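Local coordinates for protein CocE/NonD family hydrolase (Staphylococcus aureus subsp. aureus COL, PDB 3III) that probably hydrolyses ester or amide bonds as a serine hydrolase of the CocE/NonD family, its substrate not established, at residues G455-E467 with H476-V490. Sequence-based numbering, arbitrary orientation. Where two conformers were deposited one is given.
Sequences GWLRVSHRELDQE and HKHETELKLSQDEIV
The R462 guanidinium lies between L482 CD1 over one face and V490 over the other, the R462 side chain crossing both at about a right angle. With R462 CG set between the backbone N and the carbonyl carbon (chi1 67°) and the chain extended to NE, R462 NH1 reaches L482 O (2.9 Å) on an in-plane lone pair and also V459 O (3.0 Å), there from above the carbonyl plane; NH2 shares a water with K483 O and E488 OE2. V459 CG1 packs on V490 CG2 (3.7 Å). The backbone joins in at S460 O, which takes a nearly straight bond from L482 N (2.8 Å, 173°). Here the chain leaves strand 447-458 of the C-terminal domain, and the loop leading to strand 490-503 folds back over the short 3-10 turn, 459-460, that follows strand 447-458. The H461 ring is fixed at both nitrogens: H461 NE2 donates to the anti side of E481 OE2 (2.6 Å), while H461 ND1 pairs with H478 ND1 (3.0 Å), the rings meeting rim to rim, and Y199 stands edge-to-face with H478. L457 CD1 sits over the centre of the H476 ring, 3.8 Å from its centroid. Nearer solvent, E463 OE2 forms a salt bridge with K477 NZ (3.5 Å).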
loop_
_atom_site.group_PDB
_atom_site.type_symbol
_atom_site.label_atom_id
_atom_site.label_comp_id
_atom_site.label_asym_id
_atom_site.label_seq_id
_atom_site.Cartn_x
_atom_site.Cartn_y
_atom_site.Cartn_z
ATOM N N GLY A 455 13.649 5.193 -0.390
ATOM C CA GLY A 455 14.103 3.803 -0.253
ATOM C C GLY A 455 15.098 3.592 0.887
ATOM O O GLY A 455 15.669 4.547 1.395
ATOM N N TRP A 456 15.309 2.333 1.258
ATOM C CA TRP A 456 16.154 1.952 2.401
ATOM C C TRP A 456 16.971 0.697 2.139
ATOM O O TRP A 456 16.514 -0.227 1.450
ATOM C CB TRP A 456 15.285 1.637 3.603
ATOM C CG TRP A 456 14.362 2.706 4.074
ATOM C CD1 TRP A 456 14.586 3.574 5.118
ATOM C CD2 TRP A 456 13.037 2.956 3.629
ATOM N NE1 TRP A 456 13.509 4.382 5.297
ATOM C CE2 TRP A 456 12.526 4.017 4.417
ATOM C CE3 TRP A 456 12.225 2.397 2.638
ATOM C CZ2 TRP A 456 11.230 4.540 4.233
ATOM C CZ3 TRP A 456 10.968 2.925 2.437
ATOM C CH2 TRP A 456 10.479 3.995 3.257
ATOM N N LEU A 457 18.153 0.594 2.732
ATOM C CA LEU A 457 18.844 -0.682 2.727
ATOM C C LEU A 457 19.815 -0.837 3.907
ATOM O O LEU A 457 20.595 0.031 4.165
ATOM C CB LEU A 457 19.650 -0.838 1.445
ATOM C CG LEU A 457 20.369 -2.195 1.263
ATOM C CD1 LEU A 457 19.323 -3.343 1.083
ATOM C CD2 LEU A 457 21.386 -2.136 0.094
ATOM N N ARG A 458 19.778 -1.990 4.550
ATOM C CA ARG A 458 20.809 -2.408 5.490
ATOM C C ARG A 458 21.841 -3.167 4.646
ATOM O O ARG A 458 21.540 -4.139 3.913
ATOM C CB ARG A 458 20.187 -3.233 6.612
ATOM C CG ARG A 458 21.197 -3.772 7.643
ATOM C CD ARG A 458 20.490 -4.249 8.891
ATOM N NE ARG A 458 20.051 -3.120 9.704
ATOM C CZ ARG A 458 19.420 -3.214 10.858
ATOM N NH1 ARG A 458 19.120 -4.385 11.389
ATOM N NH2 ARG A 458 19.065 -2.112 11.486
ATOM N N VAL A 459 23.062 -2.656 4.662
ATOM C CA VAL A 459 24.083 -3.110 3.711
ATOM C C VAL A 459 24.463 -4.588 3.892
ATOM O O VAL A 459 24.771 -5.275 2.925
ATOM C CB VAL A 459 25.293 -2.111 3.723
ATOM C CG1 VAL A 459 26.499 -2.624 2.916
ATOM C CG2 VAL A 459 24.798 -0.733 3.205
ATOM N N SER A 460 24.406 -5.115 5.111
ATOM C CA SER A 460 24.601 -6.570 5.291
ATOM C C SER A 460 23.522 -7.410 4.540
ATOM O O SER A 460 23.733 -8.585 4.257
ATOM C CB SER A 460 24.642 -6.965 6.764
ATOM O OG SER A 460 23.391 -6.766 7.350
ATOM N N HIS A 461 22.428 -6.769 4.146
ATOM C CA HIS A 461 21.364 -7.419 3.359
ATOM C C HIS A 461 21.421 -7.143 1.862
ATOM O O HIS A 461 20.441 -7.384 1.128
ATOM C CB HIS A 461 20.022 -6.928 3.895
ATOM C CG HIS A 461 19.699 -7.452 5.257
ATOM N ND1 HIS A 461 18.459 -7.981 5.590
ATOM C CD2 HIS A 461 20.464 -7.559 6.366
ATOM C CE1 HIS A 461 18.474 -8.358 6.857
ATOM N NE2 HIS A 461 19.682 -8.121 7.351
ATOM N N ARG A 462 22.537 -6.622 1.390
ATOM C CA ARG A 462 22.639 -6.171 -0.017
ATOM C C ARG A 462 22.561 -7.240 -1.120
ATOM O O ARG A 462 22.475 -6.905 -2.319
ATOM C CB ARG A 462 23.980 -5.434 -0.219
ATOM C CG ARG A 462 25.190 -6.332 -0.081
ATOM C CD ARG A 462 26.499 -5.489 -0.037
ATOM N NE ARG A 462 27.695 -6.324 0.197
ATOM C CZ ARG A 462 28.091 -6.801 1.378
ATOM N NH1 ARG A 462 27.427 -6.548 2.502
ATOM N NH2 ARG A 462 29.168 -7.539 1.433
ATOM N N GLU A 463 22.720 -8.497 -0.777
ATOM C CA GLU A 463 22.896 -9.508 -1.828
ATOM C C GLU A 463 21.620 -9.613 -2.677
ATOM O O GLU A 463 20.514 -9.814 -2.157
ATOM C CB GLU A 463 23.194 -10.902 -1.229
ATOM C CG GLU A 463 23.418 -11.997 -2.353
ATOM C CD GLU A 463 23.527 -13.443 -1.834
ATOM O OE1 GLU A 463 23.082 -13.733 -0.706
ATOM O OE2 GLU A 463 23.999 -14.312 -2.592
ATOM N N LEU A 464 21.786 -9.443 -3.982
ATOM C CA LEU A 464 20.672 -9.381 -4.924
ATOM C C LEU A 464 20.182 -10.767 -5.350
ATOM O O LEU A 464 20.959 -11.679 -5.493
ATOM C CB LEU A 464 21.149 -8.584 -6.174
ATOM C CG LEU A 464 21.424 -7.091 -6.035
ATOM C CD1 LEU A 464 22.090 -6.504 -7.291
ATOM C CD2 LEU A 464 20.085 -6.333 -5.678
ATOM N N ASP A 465 18.869 -10.919 -5.494
ATOM C CA ASP A 465 18.248 -12.021 -6.222
ATOM C C ASP A 465 18.399 -11.667 -7.684
ATOM O O ASP A 465 17.717 -10.770 -8.227
ATOM C CB ASP A 465 16.758 -12.135 -5.878
ATOM C CG ASP A 465 16.118 -13.355 -6.457
ATOM O OD1 ASP A 465 16.388 -13.640 -7.636
ATOM O OD2 ASP A 465 15.336 -14.043 -5.722
ATOM N N GLN A 466 19.296 -12.362 -8.336
ATOM C CA GLN A 466 19.625 -12.035 -9.716
ATOM C C GLN A 466 18.422 -12.269 -10.636
ATOM O O GLN A 466 18.162 -11.431 -11.475
ATOM C CB GLN A 466 20.867 -12.820 -10.179
ATOM C CG GLN A 466 22.144 -12.397 -9.473
ATOM C CD GLN A 466 22.542 -10.929 -9.737
ATOM O OE1 GLN A 466 22.094 -10.318 -10.712
ATOM N NE2 GLN A 466 23.387 -10.357 -8.854
ATOM N N GLU A 467 17.687 -13.366 -10.447
ATOM C CA GLU A 467 16.530 -13.666 -11.290
ATOM C C GLU A 467 15.489 -12.554 -11.186
ATOM O O GLU A 467 15.022 -12.047 -12.215
ATOM C CB GLU A 467 15.868 -14.999 -10.912
ATOM C CG GLU A 467 16.774 -16.199 -10.815
ATOM C CD GLU A 467 17.282 -16.440 -9.383
ATOM O OE1 GLU A 467 18.297 -15.812 -8.984
ATOM O OE2 GLU A 467 16.664 -17.274 -8.671
ATOM N N HIS A 476 16.308 -7.931 -3.230
ATOM C CA HIS A 476 17.292 -8.470 -2.281
ATOM C C HIS A 476 16.776 -9.775 -1.736
ATOM O O HIS A 476 15.613 -9.873 -1.419
ATOM C CB HIS A 476 17.551 -7.463 -1.192
ATOM C CG HIS A 476 18.100 -6.173 -1.727
ATOM N ND1 HIS A 476 17.318 -5.057 -1.926
ATOM C CD2 HIS A 476 19.330 -5.860 -2.198
ATOM C CE1 HIS A 476 18.053 -4.091 -2.458
ATOM N NE2 HIS A 476 19.284 -4.553 -2.635
ATOM N N LYS A 477 17.641 -10.794 -1.707
ATOM C CA LYS A 477 17.294 -12.089 -1.161
ATOM C C LYS A 477 16.909 -12.046 0.302
ATOM O O LYS A 477 15.983 -12.759 0.718
ATOM C CB LYS A 477 18.445 -13.082 -1.337
ATOM C CG LYS A 477 18.741 -13.445 -2.751
ATOM C CD LYS A 477 19.895 -14.433 -2.740
ATOM C CE LYS A 477 20.200 -14.948 -4.106
ATOM N NZ LYS A 477 21.253 -15.975 -4.089
ATOM N N HIS A 478 17.644 -11.247 1.088
ATOM C CA HIS A 478 17.455 -11.185 2.546
ATOM C C HIS A 478 17.599 -12.568 3.171
ATOM O O HIS A 478 16.899 -12.920 4.127
ATOM C CB HIS A 478 16.099 -10.540 2.920
ATOM C CG HIS A 478 15.998 -9.086 2.558
ATOM N ND1 HIS A 478 16.728 -8.109 3.186
ATOM C CD2 HIS A 478 15.227 -8.444 1.644
ATOM C CE1 HIS A 478 16.414 -6.932 2.680
ATOM N NE2 HIS A 478 15.520 -7.108 1.725
ATOM N N GLU A 479 18.524 -13.353 2.630
ATOM C CA GLU A 479 18.726 -14.716 3.080
ATOM C C GLU A 479 19.812 -14.829 4.160
ATOM O O GLU A 479 19.658 -15.573 5.144
ATOM C CB GLU A 479 19.103 -15.615 1.893
ATOM C CG GLU A 479 19.333 -17.061 2.212
ATOM C CD GLU A 479 19.472 -17.877 0.924
ATOM O OE1 GLU A 479 20.168 -17.443 -0.018
ATOM O OE2 GLU A 479 18.813 -18.924 0.807
ATOM N N THR A 480 20.926 -14.158 3.947
ATOM C CA THR A 480 21.965 -14.172 4.951
ATOM C C THR A 480 22.587 -12.787 5.072
ATOM O O THR A 480 22.548 -11.999 4.134
ATOM C CB THR A 480 23.067 -15.205 4.624
ATOM O OG1 THR A 480 23.470 -15.010 3.271
ATOM C CG2 THR A 480 22.586 -16.740 4.869
ATOM N N GLU A 481 23.180 -12.497 6.220
ATOM C CA GLU A 481 23.863 -11.191 6.442
ATOM C C GLU A 481 25.298 -11.234 6.003
ATOM O O GLU A 481 26.041 -12.103 6.375
ATOM C CB GLU A 481 23.753 -10.729 7.930
ATOM C CG GLU A 481 22.261 -10.540 8.308
ATOM C CD GLU A 481 21.925 -9.728 9.544
ATOM O OE1 GLU A 481 22.682 -9.756 10.543
ATOM O OE2 GLU A 481 20.818 -9.105 9.513
ATOM N N LEU A 482 25.698 -10.274 5.206
ATOM C CA LEU A 482 27.073 -10.163 4.795
ATOM C C LEU A 482 27.685 -8.982 5.543
ATOM O O LEU A 482 27.682 -7.860 5.044
ATOM C CB LEU A 482 27.186 -9.968 3.281
ATOM C CG LEU A 482 26.784 -11.239 2.488
ATOM C CD1 LEU A 482 26.792 -10.964 0.955
ATOM C CD2 LEU A 482 27.617 -12.456 2.901
ATOM N N LYS A 483 28.204 -9.225 6.751
ATOM C CA LYS A 483 28.693 -8.117 7.581
ATOM C C LYS A 483 29.981 -7.573 6.976
ATOM O O LYS A 483 30.675 -8.234 6.175
ATOM C CB LYS A 483 28.830 -8.527 9.071
ATOM C CG LYS A 483 27.452 -8.822 9.826
ATOM C CD LYS A 483 26.578 -7.538 10.057
ATOM C CE LYS A 483 25.454 -7.753 11.105
ATOM N NZ LYS A 483 24.440 -6.613 11.257
ATOM N N LEU A 484 30.325 -6.361 7.339
ATOM C CA LEU A 484 31.472 -5.711 6.691
ATOM C C LEU A 484 32.722 -5.692 7.569
ATOM O O LEU A 484 32.612 -5.668 8.785
ATOM C CB LEU A 484 31.124 -4.262 6.334
ATOM C CG LEU A 484 29.936 -3.960 5.422
ATOM C CD1 LEU A 484 29.417 -2.504 5.618
ATOM C CD2 LEU A 484 30.242 -4.254 3.973
ATOM N N SER A 485 33.889 -5.672 6.923
ATOM C CA SER A 485 35.183 -5.354 7.558
ATOM C C SER A 485 35.525 -3.867 7.458
ATOM O O SER A 485 35.008 -3.139 6.591
ATOM C CB SER A 485 36.318 -6.134 6.914
ATOM O OG SER A 485 36.079 -7.511 6.985
ATOM N N GLN A 486 36.397 -3.397 8.342
ATOM C CA GLN A 486 36.834 -2.002 8.233
ATOM C C GLN A 486 37.301 -1.684 6.826
ATOM O O GLN A 486 38.143 -2.389 6.246
ATOM C CB GLN A 486 37.952 -1.658 9.222
ATOM C CG GLN A 486 37.446 -1.621 10.633
ATOM C CD GLN A 486 38.457 -1.127 11.601
ATOM O OE1 GLN A 486 39.310 -0.280 11.278
ATOM N NE2 GLN A 486 38.411 -1.675 12.803
ATOM N N ASP A 487 36.701 -0.626 6.280
ATOM C CA ASP A 487 37.035 -0.121 4.950
ATOM C C ASP A 487 36.795 -1.097 3.780
ATOM O O ASP A 487 37.255 -0.834 2.662
ATOM C CB ASP A 487 38.461 0.430 4.957
ATOM C CG ASP A 487 38.593 1.629 5.887
ATOM O OD1 ASP A 487 37.608 2.398 6.015
ATOM O OD2 ASP A 487 39.641 1.784 6.533
ATOM N N GLU A 488 36.064 -2.194 4.027
ATOM C CA GLU A 488 35.554 -3.007 2.937
ATOM C C GLU A 488 34.567 -2.163 2.142
ATOM O O GLU A 488 33.535 -1.781 2.666
ATOM C CB GLU A 488 34.854 -4.231 3.470
ATOM C CG GLU A 488 34.517 -5.268 2.446
ATOM C CD GLU A 488 33.766 -6.409 3.077
ATOM O OE1 GLU A 488 33.730 -6.537 4.328
ATOM O OE2 GLU A 488 33.209 -7.194 2.313
ATOM N N ILE A 489 34.924 -1.874 0.894
ATOM C CA ILE A 489 34.090 -1.158 -0.031
ATOM C C ILE A 489 33.195 -2.117 -0.831
ATOM O O ILE A 489 33.713 -2.991 -1.560
ATOM C CB ILE A 489 34.969 -0.378 -1.032
ATOM C CG1 ILE A 489 35.852 0.621 -0.280
ATOM C CG2 ILE A 489 34.141 0.340 -2.050
ATOM C CD1 ILE A 489 36.961 1.251 -1.159
ATOM N N VAL A 490 31.869 -1.955 -0.723
ATOM C CA VAL A 490 30.932 -2.896 -1.383
ATOM C C VAL A 490 29.907 -2.161 -2.258
ATOM O O VAL A 490 29.584 -0.956 -1.985
ATOM C CB VAL A 490 30.246 -3.792 -0.353
ATOM C CG1 VAL A 490 31.308 -4.568 0.510
ATOM C CG2 VAL A 490 29.331 -2.971 0.522
HETATM O O HOH W 1 19.738 -7.288 10.770
HETATM O O HOH W 2 20.034 -9.710 0.393
HETATM O O HOH W 3 22.506 -4.539 -3.470
HETATM O O HOH W 4 30.932 -8.520 3.540
HETATM O O HOH W 5 20.938 -12.710 1.246
HETATM O O HOH W 6 22.495 -16.060 0.888
#